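Local structure of agarase (Pseudoalteromonas fuliginea, 6XJ9) at residues Y300-I305 with F430-N435; G304-R309 with H713-I718; I308-S313 with F397-L402; G667-G672 with N694-Y699. The protein probably cleaves agarose, as an agarase of glycoside hydrolase family 50 from a marine bacterium. All coordinates share one frame; numbering follows the deposited sequence.

Contact 1 (Y300-I305 with F430-N435)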
loop_
_atom_site.group_PDB
_atom_site.type_symbol
_atom_site.label_atom_id
_atom_site.label_comp_id
_atom_site.label_asym_id
_atom_site.label_seq_id
_atom_site.Cartn_x
_atom_site.Cartn_y
_atom_site.Cartn_z
ATOM N N TYR A 300 -14.951 -25.089 6.556
ATOM C CA TYR A 300 -15.380 -23.697 6.545
ATOM C C TYR A 300 -14.695 -22.962 7.688
ATOM O O TYR A 300 -14.636 -23.469 8.803
ATOM C CB TYR A 300 -16.904 -23.620 6.677
ATOM C CG TYR A 300 -17.529 -22.244 6.683
ATOM C CD1 TYR A 300 -17.854 -21.586 5.504
ATOM C CD2 TYR A 300 -17.821 -21.607 7.879
ATOM C CE1 TYR A 300 -18.426 -20.319 5.521
ATOM C CE2 TYR A 300 -18.400 -20.351 7.912
ATOM C CZ TYR A 300 -18.713 -19.700 6.731
ATOM O OH TYR A 300 -19.305 -18.465 6.780
ATOM N N LEU A 301 -14.143 -21.787 7.370
ATOM C CA LEU A 301 -13.635 -20.850 8.361
ATOM C C LEU A 301 -14.420 -19.552 8.200
ATOM O O LEU A 301 -14.776 -19.189 7.079
ATOM C CB LEU A 301 -12.146 -20.614 8.100
ATOM C CG LEU A 301 -11.226 -21.831 8.195
ATOM C CD1 LEU A 301 -9.844 -21.475 7.688
ATOM C CD2 LEU A 301 -11.138 -22.371 9.615
ATOM N N ALA A 302 -14.685 -18.853 9.311
ATOM C CA ALA A 302 -15.519 -17.659 9.269
ATOM C C ALA A 302 -14.655 -16.405 9.162
ATOM O O ALA A 302 -13.974 -16.031 10.116
ATOM C CB ALA A 302 -16.407 -17.585 10.493
ATOM N N THR A 303 -14.722 -15.754 7.997
ATOM C CA THR A 303 -14.127 -14.444 7.803
ATOM C C THR A 303 -15.230 -13.487 7.362
ATOM O O THR A 303 -16.233 -13.900 6.774
ATOM C CB THR A 303 -12.958 -14.477 6.806
ATOM O OG1 THR A 303 -13.480 -14.845 5.526
ATOM C CG2 THR A 303 -11.862 -15.438 7.217
ATOM N N GLY A 304 -15.054 -12.203 7.690
ATOM C CA GLY A 304 -16.104 -11.239 7.417
ATOM C C GLY A 304 -15.997 -10.034 8.342
ATOM O O GLY A 304 -15.003 -9.882 9.044
ATOM N N ILE A 305 -17.061 -9.226 8.348
ATOM C CA ILE A 305 -17.047 -7.872 8.861
ATOM C C ILE A 305 -18.316 -7.669 9.680
ATOM O O ILE A 305 -19.403 -8.105 9.284
ATOM C CB ILE A 305 -16.968 -6.891 7.667
ATOM C CG1 ILE A 305 -15.625 -6.960 6.937
ATOM C CG2 ILE A 305 -17.293 -5.479 8.102
ATOM C CD1 ILE A 305 -15.612 -6.302 5.562
ATOM N N PHE A 430 -14.702 -13.011 1.530
ATOM C CA PHE A 430 -15.149 -13.244 2.896
ATOM C C PHE A 430 -16.192 -14.366 2.922
ATOM O O PHE A 430 -17.128 -14.390 2.116
ATOM C CB PHE A 430 -15.671 -11.953 3.536
ATOM C CG PHE A 430 -14.619 -10.968 3.984
ATOM C CD1 PHE A 430 -13.675 -11.312 4.943
ATOM C CD2 PHE A 430 -14.576 -9.685 3.460
ATOM C CE1 PHE A 430 -12.718 -10.404 5.370
ATOM C CE2 PHE A 430 -13.609 -8.782 3.877
ATOM C CZ PHE A 430 -12.685 -9.140 4.837
ATOM N N SER A 431 -16.054 -15.256 3.912
ATOM C CA SER A 431 -16.908 -16.428 4.034
ATOM C C SER A 431 -18.276 -16.101 4.631
ATOM O O SER A 431 -19.169 -16.950 4.562
ATOM C CB SER A 431 -16.247 -17.499 4.843
ATOM O OG SER A 431 -16.173 -17.097 6.203
ATOM N N SER A 432 -18.416 -14.917 5.254
ATOM C CA SER A 432 -19.601 -14.610 6.049
ATOM C C SER A 432 -19.840 -13.106 6.125
ATOM O O SER A 432 -18.946 -12.316 5.843
ATOM C CB SER A 432 -19.476 -15.204 7.445
ATOM O OG SER A 432 -18.465 -14.535 8.197
ATOM N N LEU A 433 -21.071 -12.734 6.502
ATOM C CA LEU A 433 -21.381 -11.433 7.085
ATOM C C LEU A 433 -21.260 -11.597 8.594
ATOM O O LEU A 433 -21.763 -12.572 9.144
ATOM C CB LEU A 433 -22.830 -11.047 6.747
ATOM C CG LEU A 433 -23.204 -10.919 5.267
ATOM C CD1 LEU A 433 -24.717 -10.738 5.120
ATOM C CD2 LEU A 433 -22.486 -9.728 4.629
ATOM N N GLY A 434 -20.655 -10.605 9.267
ATOM C CA GLY A 434 -20.354 -10.745 10.679
ATOM C C GLY A 434 -21.535 -10.391 11.577
ATOM O O GLY A 434 -22.684 -10.358 11.139
ATOM N N ASN A 435 -21.215 -10.166 12.852
ATOM C CA ASN A 435 -22.203 -9.887 13.877
ATOM C C ASN A 435 -22.858 -8.540 13.598
ATOM O O ASN A 435 -22.223 -7.641 13.043
ATOM C CB ASN A 435 -21.613 -9.960 15.292
ATOM C CG ASN A 435 -22.695 -10.151 16.333
ATOM O OD1 ASN A 435 -23.752 -10.685 16.021
ATOM N ND2 ASN A 435 -22.469 -9.671 17.550
HETATM O O HOH W 1 -18.730 -9.686 5.983
#
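S431 and T303 exchange hydrogen bonds. S431 OG accepts from T303 N at 2.7 Å along an almost straight N-H (168°), and donates to L301 O at 2.7 Å, in the carbonyl plane on a lone pair. With chi1 at 70°, between its own N and carbonyl carbon, OG can serve both strand groups. In return, S431 N donates to T303 OG1 at 3.1 Å. Y300 brings its hydroxyl to S431 O, which lies near the ring plane at its edge, and donates at 2.7 Å from well above the carbonyl plane. S432 OG donates to T303 O at 2.7 Å, again from above the plane. G434 N meets I305 O at 2.8 Å, and a water links I305 N to S432 O. The I305 and F430 side chains cross at about a right angle, I305 CG1 lying over one face of the ring and CD1 3.6 Å from F430 CE2.

Farther out, N755 bonds T303 OG1, H713 bonds S432 OG, and helices 413-428 and 745-763 pack on F430. Following helix 413-428, segment 430-435 probably takes the place of the second barrel strand, its serine hydroxyls supplementing a few backbone bonds to strand 299-305.

Contact 2 (G304-R309 with H713-I718)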
loop_
_atom_site.group_PDB
_atom_site.type_symbol
_atom_site.label_atom_id
_atom_site.label_comp_id
_atom_site.label_asym_id
_atom_site.label_seq_id
_atom_site.Cartn_x
_atom_site.Cartn_y
_atom_site.Cartn_z
ATOM N N GLY A 304 -15.054 -12.203 7.690
ATOM C CA GLY A 304 -16.104 -11.239 7.417
ATOM C C GLY A 304 -15.997 -10.034 8.342
ATOM O O GLY A 304 -15.003 -9.882 9.044
ATOM N N ILE A 305 -17.061 -9.226 8.348
ATOM C CA ILE A 305 -17.047 -7.872 8.861
ATOM C C ILE A 305 -18.316 -7.669 9.680
ATOM O O ILE A 305 -19.403 -8.105 9.284
ATOM C CB ILE A 305 -16.968 -6.891 7.667
ATOM C CG1 ILE A 305 -15.625 -6.960 6.937
ATOM C CG2 ILE A 305 -17.293 -5.479 8.102
ATOM C CD1 ILE A 305 -15.612 -6.302 5.562
ATOM N N ASP A 306 -18.184 -6.936 10.788
ATOM C CA ASP A 306 -19.313 -6.689 11.665
ATOM C C ASP A 306 -20.011 -5.391 11.274
ATOM O O ASP A 306 -19.439 -4.554 10.580
ATOM C CB ASP A 306 -18.874 -6.573 13.123
ATOM C CG ASP A 306 -18.105 -7.764 13.672
ATOM O OD1 ASP A 306 -18.565 -8.918 13.473
ATOM O OD2 ASP A 306 -17.063 -7.529 14.335
ATOM N N ILE A 307 -21.245 -5.229 11.767
ATOM C CA ILE A 307 -22.016 -3.998 11.616
ATOM C C ILE A 307 -22.308 -3.758 10.129
ATOM O O ILE A 307 -22.004 -2.694 9.578
ATOM C CB ILE A 307 -21.338 -2.794 12.319
ATOM C CG1 ILE A 307 -20.817 -3.169 13.711
ATOM C CG2 ILE A 307 -22.285 -1.599 12.391
ATOM C CD1 ILE A 307 -21.880 -3.167 14.785
ATOM N N ILE A 308 -22.915 -4.767 9.489
ATOM C CA ILE A 308 -23.457 -4.611 8.145
ATOM C C ILE A 308 -24.867 -4.048 8.278
ATOM O O ILE A 308 -25.851 -4.765 8.080
ATOM C CB ILE A 308 -23.473 -5.938 7.360
ATOM C CG1 ILE A 308 -22.189 -6.755 7.534
ATOM C CG2 ILE A 308 -23.797 -5.683 5.885
ATOM C CD1 ILE A 308 -20.963 -6.110 6.963
ATOM N N ARG A 309 -24.933 -2.774 8.669
ATOM C CA ARG A 309 -26.171 -2.051 8.936
ATOM C C ARG A 309 -25.804 -0.577 9.095
ATOM O O ARG A 309 -24.617 -0.251 9.105
ATOM C CB ARG A 309 -26.871 -2.601 10.187
ATOM C CG ARG A 309 -26.197 -2.224 11.502
ATOM C CD ARG A 309 -26.793 -2.930 12.715
ATOM N NE ARG A 309 -26.168 -2.410 13.924
ATOM C CZ ARG A 309 -26.430 -2.802 15.170
ATOM N NH1 ARG A 309 -27.323 -3.752 15.392
ATOM N NH2 ARG A 309 -25.805 -2.230 16.191
ATOM N N HIS A 713 -13.975 -11.931 12.885
ATOM C CA HIS A 713 -14.746 -10.897 12.223
ATOM C C HIS A 713 -14.137 -9.525 12.537
ATOM O O HIS A 713 -13.797 -9.232 13.684
ATOM C CB HIS A 713 -16.220 -11.001 12.628
ATOM C CG HIS A 713 -16.967 -12.167 12.060
ATOM N ND1 HIS A 713 -17.759 -12.986 12.853
ATOM C CD2 HIS A 713 -17.063 -12.641 10.798
ATOM C CE1 HIS A 713 -18.302 -13.928 12.107
ATOM N NE2 HIS A 713 -17.886 -13.747 10.833
ATOM N N TRP A 714 -14.015 -8.697 11.493
ATOM C CA TRP A 714 -13.464 -7.353 11.552
ATOM C C TRP A 714 -14.541 -6.362 11.985
ATOM O O TRP A 714 -15.646 -6.339 11.437
ATOM C CB TRP A 714 -12.931 -6.990 10.151
ATOM C CG TRP A 714 -12.585 -5.541 9.993
ATOM C CD1 TRP A 714 -13.441 -4.504 9.759
ATOM C CD2 TRP A 714 -11.273 -4.962 10.104
ATOM N NE1 TRP A 714 -12.744 -3.323 9.674
ATOM C CE2 TRP A 714 -11.415 -3.574 9.901
ATOM C CE3 TRP A 714 -9.998 -5.489 10.340
ATOM C CZ2 TRP A 714 -10.324 -2.706 9.921
ATOM C CZ3 TRP A 714 -8.918 -4.630 10.367
ATOM C CH2 TRP A 714 -9.085 -3.260 10.165
ATOM N N PHE A 715 -14.210 -5.516 12.960
ATOM C CA PHE A 715 -15.087 -4.418 13.353
ATOM C C PHE A 715 -14.543 -3.115 12.764
ATOM O O PHE A 715 -13.537 -2.608 13.247
ATOM C CB PHE A 715 -15.176 -4.330 14.885
ATOM C CG PHE A 715 -16.207 -3.363 15.423
ATOM C CD1 PHE A 715 -15.937 -2.002 15.514
ATOM C CD2 PHE A 715 -17.443 -3.815 15.869
ATOM C CE1 PHE A 715 -16.881 -1.117 16.016
ATOM C CE2 PHE A 715 -18.392 -2.926 16.359
ATOM C CZ PHE A 715 -18.110 -1.579 16.438
ATOM N N GLN A 716 -15.216 -2.517 11.762
ATOM C CA GLN A 716 -16.548 -2.809 11.254
ATOM C C GLN A 716 -16.571 -2.413 9.768
ATOM O O GLN A 716 -15.539 -2.106 9.186
ATOM C CB GLN A 716 -17.580 -2.012 12.068
ATOM C CG GLN A 716 -17.450 -0.499 11.901
ATOM C CD GLN A 716 -18.352 0.382 12.734
ATOM O OE1 GLN A 716 -19.192 -0.070 13.498
ATOM N NE2 GLN A 716 -18.164 1.684 12.617
ATOM N N TYR A 717 -17.758 -2.393 9.159
ATOM C CA TYR A 717 -17.893 -2.231 7.717
ATOM C C TYR A 717 -17.480 -0.828 7.289
ATOM O O TYR A 717 -16.636 -0.648 6.401
ATOM C CB TYR A 717 -19.336 -2.541 7.292
ATOM C CG TYR A 717 -19.601 -2.610 5.801
ATOM C CD1 TYR A 717 -18.594 -2.867 4.879
ATOM C CD2 TYR A 717 -20.898 -2.475 5.321
ATOM C CE1 TYR A 717 -18.855 -2.934 3.514
ATOM C CE2 TYR A 717 -21.180 -2.535 3.966
ATOM C CZ TYR A 717 -20.158 -2.774 3.064
ATOM O OH TYR A 717 -20.463 -2.839 1.738
ATOM N N ILE A 718 -18.123 0.146 7.930
ATOM C CA ILE A 718 -18.051 1.560 7.612
ATOM C C ILE A 718 -17.257 2.261 8.708
ATOM O O ILE A 718 -17.451 1.961 9.887
ATOM C CB ILE A 718 -19.481 2.126 7.566
ATOM C CG1 ILE A 718 -20.349 1.339 6.583
ATOM C CG2 ILE A 718 -19.466 3.618 7.259
ATOM C CD1 ILE A 718 -21.803 1.224 6.986
HETATM O O HOH W 2 -18.761 -11.353 15.125
HETATM O O HOH W 3 -20.411 -0.399 10.081
#
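G304 and W714 continue the parallel pairing near the ends of strands 299-305 and 709-714. W714 N donates to G304 O at 2.9 Å. D306 N then donates to W714 O at 2.7 Å. The tight part follows directly. I305 and W714 run side by side on one face of the sheet, and I305 CG2 presses against the backbone of Y717, 3.3 Å from its N. H713 lies on the other face, and the D306 side chain crosses it at about a right angle, carboxylate and ring planes 72° apart, with D306 OD1 3.2 Å from H713 CB. A water joins OD1 to H713 ND1, while N435 N and S432 OG hold D306 OD1 and H713 NE2 respectively. I307 CG1 reaches the F715 ring at CE2, 3.6 Å away, and also touches Q716 OE1.

Beyond this the packing is looser. I308, centre of an inverse gamma turn, only brings CD1 to 3.9 Å from Y717 CG; a water spans I307 O and I718 N; and R309 is partly exposed, its CB directed away from 713-718 and its guanidinium bonded to N312. Joining the first strand of the (β/α)8 barrel to the last, this pairing closes the cylinder, and the cis peptide before Q716 recalls the non-proline cis bond found after the last strand in many clan GH-A hydrolases.

Contact 3 (I308-S313 with F397-L402)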
loop_
_atom_site.group_PDB
_atom_site.type_symbol
_atom_site.label_atom_id
_atom_site.label_comp_id
_atom_site.label_asym_id
_atom_site.label_seq_id
_atom_site.Cartn_x
_atom_site.Cartn_y
_atom_site.Cartn_z
ATOM N N ILE A 308 -22.915 -4.767 9.489
ATOM C CA ILE A 308 -23.457 -4.611 8.145
ATOM C C ILE A 308 -24.867 -4.048 8.278
ATOM O O ILE A 308 -25.851 -4.765 8.080
ATOM C CB ILE A 308 -23.473 -5.938 7.360
ATOM C CG1 ILE A 308 -22.189 -6.755 7.534
ATOM C CG2 ILE A 308 -23.797 -5.683 5.885
ATOM C CD1 ILE A 308 -20.963 -6.110 6.963
ATOM N N ARG A 309 -24.933 -2.774 8.669
ATOM C CA ARG A 309 -26.171 -2.051 8.936
ATOM C C ARG A 309 -25.804 -0.577 9.095
ATOM O O ARG A 309 -24.617 -0.251 9.105
ATOM C CB ARG A 309 -26.871 -2.601 10.187
ATOM C CG ARG A 309 -26.197 -2.224 11.502
ATOM C CD ARG A 309 -26.793 -2.930 12.715
ATOM N NE ARG A 309 -26.168 -2.410 13.924
ATOM C CZ ARG A 309 -26.430 -2.802 15.170
ATOM N NH1 ARG A 309 -27.323 -3.752 15.392
ATOM N NH2 ARG A 309 -25.805 -2.230 16.191
ATOM N N LEU A 310 -26.825 0.282 9.258
ATOM C CA LEU A 310 -26.668 1.729 9.230
ATOM C C LEU A 310 -26.716 2.334 10.633
ATOM O O LEU A 310 -26.337 3.491 10.806
ATOM C CB LEU A 310 -27.763 2.336 8.343
ATOM C CG LEU A 310 -27.737 1.932 6.868
ATOM C CD1 LEU A 310 -28.638 2.823 6.027
ATOM C CD2 LEU A 310 -26.325 1.920 6.314
ATOM N N ALA A 311 -27.153 1.542 11.627
ATOM C CA ALA A 311 -27.519 2.038 12.949
ATOM C C ALA A 311 -26.405 2.849 13.619
ATOM O O ALA A 311 -26.692 3.731 14.424
ATOM C CB ALA A 311 -27.978 0.899 13.836
ATOM N N ASN A 312 -25.144 2.577 13.280
ATOM C CA ASN A 312 -24.033 3.178 14.006
ATOM C C ASN A 312 -23.265 4.166 13.126
ATOM O O ASN A 312 -22.154 4.555 13.471
ATOM C CB ASN A 312 -23.094 2.121 14.584
ATOM C CG ASN A 312 -23.816 1.116 15.457
ATOM O OD1 ASN A 312 -24.112 0.008 15.012
ATOM N ND2 ASN A 312 -24.140 1.508 16.679
ATOM N N SER A 313 -23.874 4.582 12.011
ATOM C CA SER A 313 -23.279 5.565 11.115
ATOM C C SER A 313 -23.809 6.986 11.357
ATOM O O SER A 313 -23.609 7.861 10.515
ATOM C CB SER A 313 -23.490 5.147 9.672
ATOM O OG SER A 313 -22.669 4.022 9.358
ATOM N N PHE A 397 -24.159 10.759 7.249
ATOM C CA PHE A 397 -23.542 11.131 5.985
ATOM C C PHE A 397 -23.323 9.893 5.114
ATOM O O PHE A 397 -23.376 9.984 3.883
ATOM C CB PHE A 397 -22.271 11.961 6.198
ATOM C CG PHE A 397 -22.494 13.346 6.759
ATOM C CD1 PHE A 397 -22.821 14.408 5.927
ATOM C CD2 PHE A 397 -22.366 13.586 8.119
ATOM C CE1 PHE A 397 -23.034 15.675 6.453
ATOM C CE2 PHE A 397 -22.570 14.855 8.647
ATOM C CZ PHE A 397 -22.897 15.901 7.811
ATOM N N TYR A 398 -23.089 8.735 5.749
ATOM C CA TYR A 398 -22.919 7.520 4.969
ATOM C C TYR A 398 -24.214 7.184 4.228
ATOM O O TYR A 398 -24.173 6.912 3.034
ATOM C CB TYR A 398 -22.396 6.340 5.791
ATOM C CG TYR A 398 -22.246 5.087 4.961
ATOM C CD1 TYR A 398 -21.209 4.952 4.047
ATOM C CD2 TYR A 398 -23.183 4.065 5.030
ATOM C CE1 TYR A 398 -21.086 3.819 3.258
ATOM C CE2 TYR A 398 -23.079 2.927 4.247
ATOM C CZ TYR A 398 -22.026 2.804 3.358
ATOM O OH TYR A 398 -21.897 1.683 2.589
ATOM N N ALA A 399 -25.353 7.224 4.928
ATOM C CA ALA A 399 -26.635 6.925 4.301
ATOM C C ALA A 399 -26.955 7.964 3.221
ATOM O O ALA A 399 -27.456 7.609 2.158
ATOM C CB ALA A 399 -27.730 6.869 5.338
ATOM N N ALA A 400 -26.672 9.248 3.495
ATOM C CA ALA A 400 -26.856 10.280 2.481
ATOM C C ALA A 400 -26.061 9.934 1.218
ATOM O O ALA A 400 -26.578 10.027 0.102
ATOM C CB ALA A 400 -26.491 11.638 3.033
ATOM N N ASN A 401 -24.811 9.500 1.406
ATOM C CA ASN A 401 -23.945 9.113 0.303
ATOM C C ASN A 401 -24.524 7.941 -0.488
ATOM O O ASN A 401 -24.378 7.901 -1.711
ATOM C CB ASN A 401 -22.508 8.888 0.770
ATOM C CG ASN A 401 -21.847 10.190 1.162
ATOM O OD1 ASN A 401 -22.253 11.263 0.698
ATOM N ND2 ASN A 401 -20.844 10.108 2.022
ATOM N N LEU A 402 -25.174 7.003 0.213
ATOM C CA LEU A 402 -25.774 5.840 -0.428
ATOM C C LEU A 402 -26.882 6.281 -1.379
ATOM O O LEU A 402 -27.036 5.713 -2.462
ATOM C CB LEU A 402 -26.354 4.893 0.626
ATOM C CG LEU A 402 -25.359 4.084 1.461
ATOM C CD1 LEU A 402 -26.118 3.064 2.298
ATOM C CD2 LEU A 402 -24.333 3.379 0.584
HETATM O O HOH W 4 -21.828 8.366 8.393
HETATM O O HOH W 5 -22.845 10.620 10.079
#
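The type I turn from L310 to S313, closed by S313 N to L310 O, lies against the first turns of the helix beginning at F397, with the CA atoms of S313 and Y398 6.5 Å apart and those of L310 and A399 at 7.2 Å. No direct hydrogen bond joins the two segments, and apolar side chains make the touch. L310 projects from the start of the turn with CG beside its backbone N (chi1 -63°), which carries its branched end to the helix. There CD2 comes in at the edge of the Y398 ring, in its plane and 4.0 Å from CE2, the two side chains crossing at about a right angle. The same methyl also meets L402 CD1 at 4.2 Å, one helical turn further on, while CD1 of L310 rests against A399 CB.

The turn belongs to the loop that leaves barrel strand 299-305 for strand 315-320, part of a small antiparallel sheet; its neighbour 392-395 runs almost directly into this helix. The polar side of the contact is bridged by water: S313 O receives one water bonded to Y398 N, at 2.8 and 3.0 Å respectively, and a second bonded to F397 N, so two amides of the first helical turn are satisfied through solvent. S313 CB itself packs on Y398 CB. The far end of the Y398 ring is fixed by its hydroxyl, bonded to D741, while I718 also packs on Y398. Just before the turn, R309 NH2 donates to N312 OD1 within it at 3.0 Å, the oxygen lying in the guanidinium plane.

Contact 4 (G667-G672 with N694-Y699)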
loop_
_atom_site.group_PDB
_atom_site.type_symbol
_atom_site.label_atom_id
_atom_site.label_comp_id
_atom_site.label_asym_id
_atom_site.label_seq_id
_atom_site.Cartn_x
_atom_site.Cartn_y
_atom_site.Cartn_z
ATOM N N GLY A 667 -14.735 -12.216 17.685
ATOM C CA GLY A 667 -15.925 -11.436 17.362
ATOM C C GLY A 667 -15.611 -10.094 16.710
ATOM O O GLY A 667 -16.381 -9.624 15.872
ATOM N N GLU A 668 -14.502 -9.476 17.140
ATOM C CA GLU A 668 -14.108 -8.143 16.712
ATOM C C GLU A 668 -12.596 -7.994 16.850
ATOM O O GLU A 668 -12.000 -8.537 17.775
ATOM C CB GLU A 668 -14.736 -7.025 17.555
ATOM C CG GLU A 668 -16.229 -7.137 17.773
ATOM C CD GLU A 668 -16.839 -6.216 18.819
ATOM O OE1 GLU A 668 -16.184 -5.242 19.230
ATOM O OE2 GLU A 668 -17.978 -6.474 19.222
ATOM N N PHE A 669 -12.016 -7.264 15.894
ATOM C CA PHE A 669 -10.650 -6.771 15.905
ATOM C C PHE A 669 -10.569 -5.684 14.835
ATOM O O PHE A 669 -11.407 -5.650 13.936
ATOM C CB PHE A 669 -9.647 -7.895 15.610
ATOM C CG PHE A 669 -9.506 -8.276 14.158
ATOM C CD1 PHE A 669 -10.429 -9.117 13.550
ATOM C CD2 PHE A 669 -8.460 -7.786 13.389
ATOM C CE1 PHE A 669 -10.305 -9.478 12.218
ATOM C CE2 PHE A 669 -8.346 -8.131 12.048
ATOM C CZ PHE A 669 -9.260 -8.985 11.459
ATOM N N HIS A 670 -9.595 -4.776 14.960
ATOM C CA HIS A 670 -9.430 -3.745 13.951
ATOM C C HIS A 670 -8.049 -3.122 14.058
ATOM O O HIS A 670 -7.387 -3.204 15.085
ATOM C CB HIS A 670 -10.522 -2.658 14.029
ATOM C CG HIS A 670 -10.079 -1.417 14.723
ATOM N ND1 HIS A 670 -9.610 -0.297 14.026
ATOM C CD2 HIS A 670 -10.042 -1.100 16.037
ATOM C CE1 HIS A 670 -9.294 0.647 14.890
ATOM N NE2 HIS A 670 -9.567 0.179 16.141
ATOM N N VAL A 671 -7.638 -2.517 12.944
ATOM C CA VAL A 671 -6.455 -1.685 12.885
ATOM C C VAL A 671 -6.869 -0.422 12.141
ATOM O O VAL A 671 -7.647 -0.489 11.195
ATOM C CB VAL A 671 -5.292 -2.385 12.159
ATOM C CG1 VAL A 671 -3.991 -1.606 12.300
ATOM C CG2 VAL A 671 -5.102 -3.837 12.584
ATOM N N GLY A 672 -6.341 0.720 12.588
ATOM C CA GLY A 672 -6.689 2.011 12.016
ATOM C C GLY A 672 -5.424 2.825 11.772
ATOM O O GLY A 672 -4.367 2.466 12.290
ATOM N N ASN A 694 -1.145 -4.651 6.172
ATOM C CA ASN A 694 -0.141 -5.642 6.525
ATOM C C ASN A 694 -0.406 -6.158 7.934
ATOM O O ASN A 694 -0.179 -7.323 8.212
ATOM C CB ASN A 694 1.288 -5.100 6.440
ATOM C CG ASN A 694 1.708 -4.827 5.010
ATOM O OD1 ASN A 694 1.041 -5.250 4.067
ATOM N ND2 ASN A 694 2.833 -4.158 4.843
ATOM N N MET A 695 -0.905 -5.289 8.812
ATOM C CA MET A 695 -1.112 -5.683 10.194
ATOM C C MET A 695 -2.373 -6.544 10.271
ATOM O O MET A 695 -2.435 -7.495 11.044
ATOM C CB MET A 695 -1.225 -4.452 11.091
ATOM C CG MET A 695 0.143 -3.818 11.380
ATOM S SD MET A 695 -0.048 -2.300 12.373
ATOM C CE MET A 695 -0.648 -3.013 13.903
ATOM N N TYR A 696 -3.367 -6.190 9.460
ATOM C CA TYR A 696 -4.529 -7.033 9.228
ATOM C C TYR A 696 -4.086 -8.450 8.865
ATOM O O TYR A 696 -4.556 -9.423 9.454
ATOM C CB TYR A 696 -5.336 -6.472 8.056
ATOM C CG TYR A 696 -6.496 -7.336 7.638
ATOM C CD1 TYR A 696 -7.696 -7.267 8.324
ATOM C CD2 TYR A 696 -6.404 -8.212 6.562
ATOM C CE1 TYR A 696 -8.787 -8.040 7.957
ATOM C CE2 TYR A 696 -7.494 -8.986 6.178
ATOM C CZ TYR A 696 -8.683 -8.906 6.887
ATOM O OH TYR A 696 -9.768 -9.669 6.555
ATOM N N THR A 697 -3.200 -8.554 7.869
ATOM C CA THR A 697 -2.719 -9.833 7.351
ATOM C C THR A 697 -2.059 -10.657 8.462
ATOM O O THR A 697 -2.330 -11.849 8.595
ATOM C CB THR A 697 -1.770 -9.601 6.164
ATOM O OG1 THR A 697 -2.602 -9.117 5.112
ATOM C CG2 THR A 697 -1.038 -10.842 5.687
ATOM N N ASP A 698 -1.182 -10.019 9.245
ATOM C CA ASP A 698 -0.508 -10.669 10.362
ATOM C C ASP A 698 -1.530 -11.197 11.364
ATOM O O ASP A 698 -1.365 -12.304 11.874
ATOM C CB ASP A 698 0.441 -9.717 11.097
ATOM C CG ASP A 698 1.759 -9.482 10.371
ATOM O OD1 ASP A 698 2.054 -10.250 9.428
ATOM O OD2 ASP A 698 2.496 -8.547 10.775
ATOM N N TYR A 699 -2.550 -10.382 11.662
ATOM C CA TYR A 699 -3.543 -10.722 12.673
ATOM C C TYR A 699 -4.304 -11.958 12.211
ATOM O O TYR A 699 -4.496 -12.900 12.972
ATOM C CB TYR A 699 -4.559 -9.589 12.881
ATOM C CG TYR A 699 -5.524 -9.829 14.018
ATOM C CD1 TYR A 699 -6.565 -10.738 13.897
ATOM C CD2 TYR A 699 -5.403 -9.148 15.220
ATOM C CE1 TYR A 699 -7.456 -10.965 14.934
ATOM C CE2 TYR A 699 -6.287 -9.361 16.268
ATOM C CZ TYR A 699 -7.320 -10.270 16.125
ATOM O OH TYR A 699 -8.185 -10.498 17.155
#
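F669 and Y699 lie face to face in an offset stack, ring centroids 4.0 Å apart and planes 7° from parallel. The side chains come from opposite directions and slide past each other: CD2 of F669 sits over the centre of the tyrosine ring, and the phenol end reaches back over the stem of the phenylalanine, Y699 CZ lying 3.4 Å from F669 CB. A chi1 of 79° sets F669 CG between its own N and carbonyl carbon and lays the ring out toward the helix. Y696 meets the rim of F669 instead. Its plane is tilted by 25° and the centroids are 5.8 Å apart, so the rings barely overlap, with Y696 CE1 touching F669 CZ at 3.7 Å.

This aromatic cluster seats helix 689-704 on the segment leaving strand 664-666, within the β-α-β unit that runs on to parallel strand 709-714. W714 of that strand meets the F669 ring edge to face. Two residues on, V671 faces the helix, crossing M695 at about a right angle; its bent end brings M695 CE to 4.0 Å from V671 CG1. The Y699 hydroxyl bonds to A644 O, and E668, its CB directed away, forms a salt bridge with R619 and a hydrogen bond with Y645.

Contacts 1 and 2 share G304 and I305, their centres about 9 Å apart, and are also tied by a probable hydrogen bond between N435 O and I307 N at 2.9 Å. Contact 4 continues round the barrel: F715 N meets F669 O at 3.0 Å, and F430 CE1 lies 3.3 Å from Y696 OH, linking it to contact 1 as well. Contact 3 is the outlying one, its centre about 21 Å from that of contact 1 and about 23 Å from that of contact 4, which it does not touch; it shares I308 and R309 with contact 2. Segments 304-309, 713-718 and 667-672 leave the C-terminal ends of barrel strands, where (β/α)8 glycoside hydrolases carry their active sites.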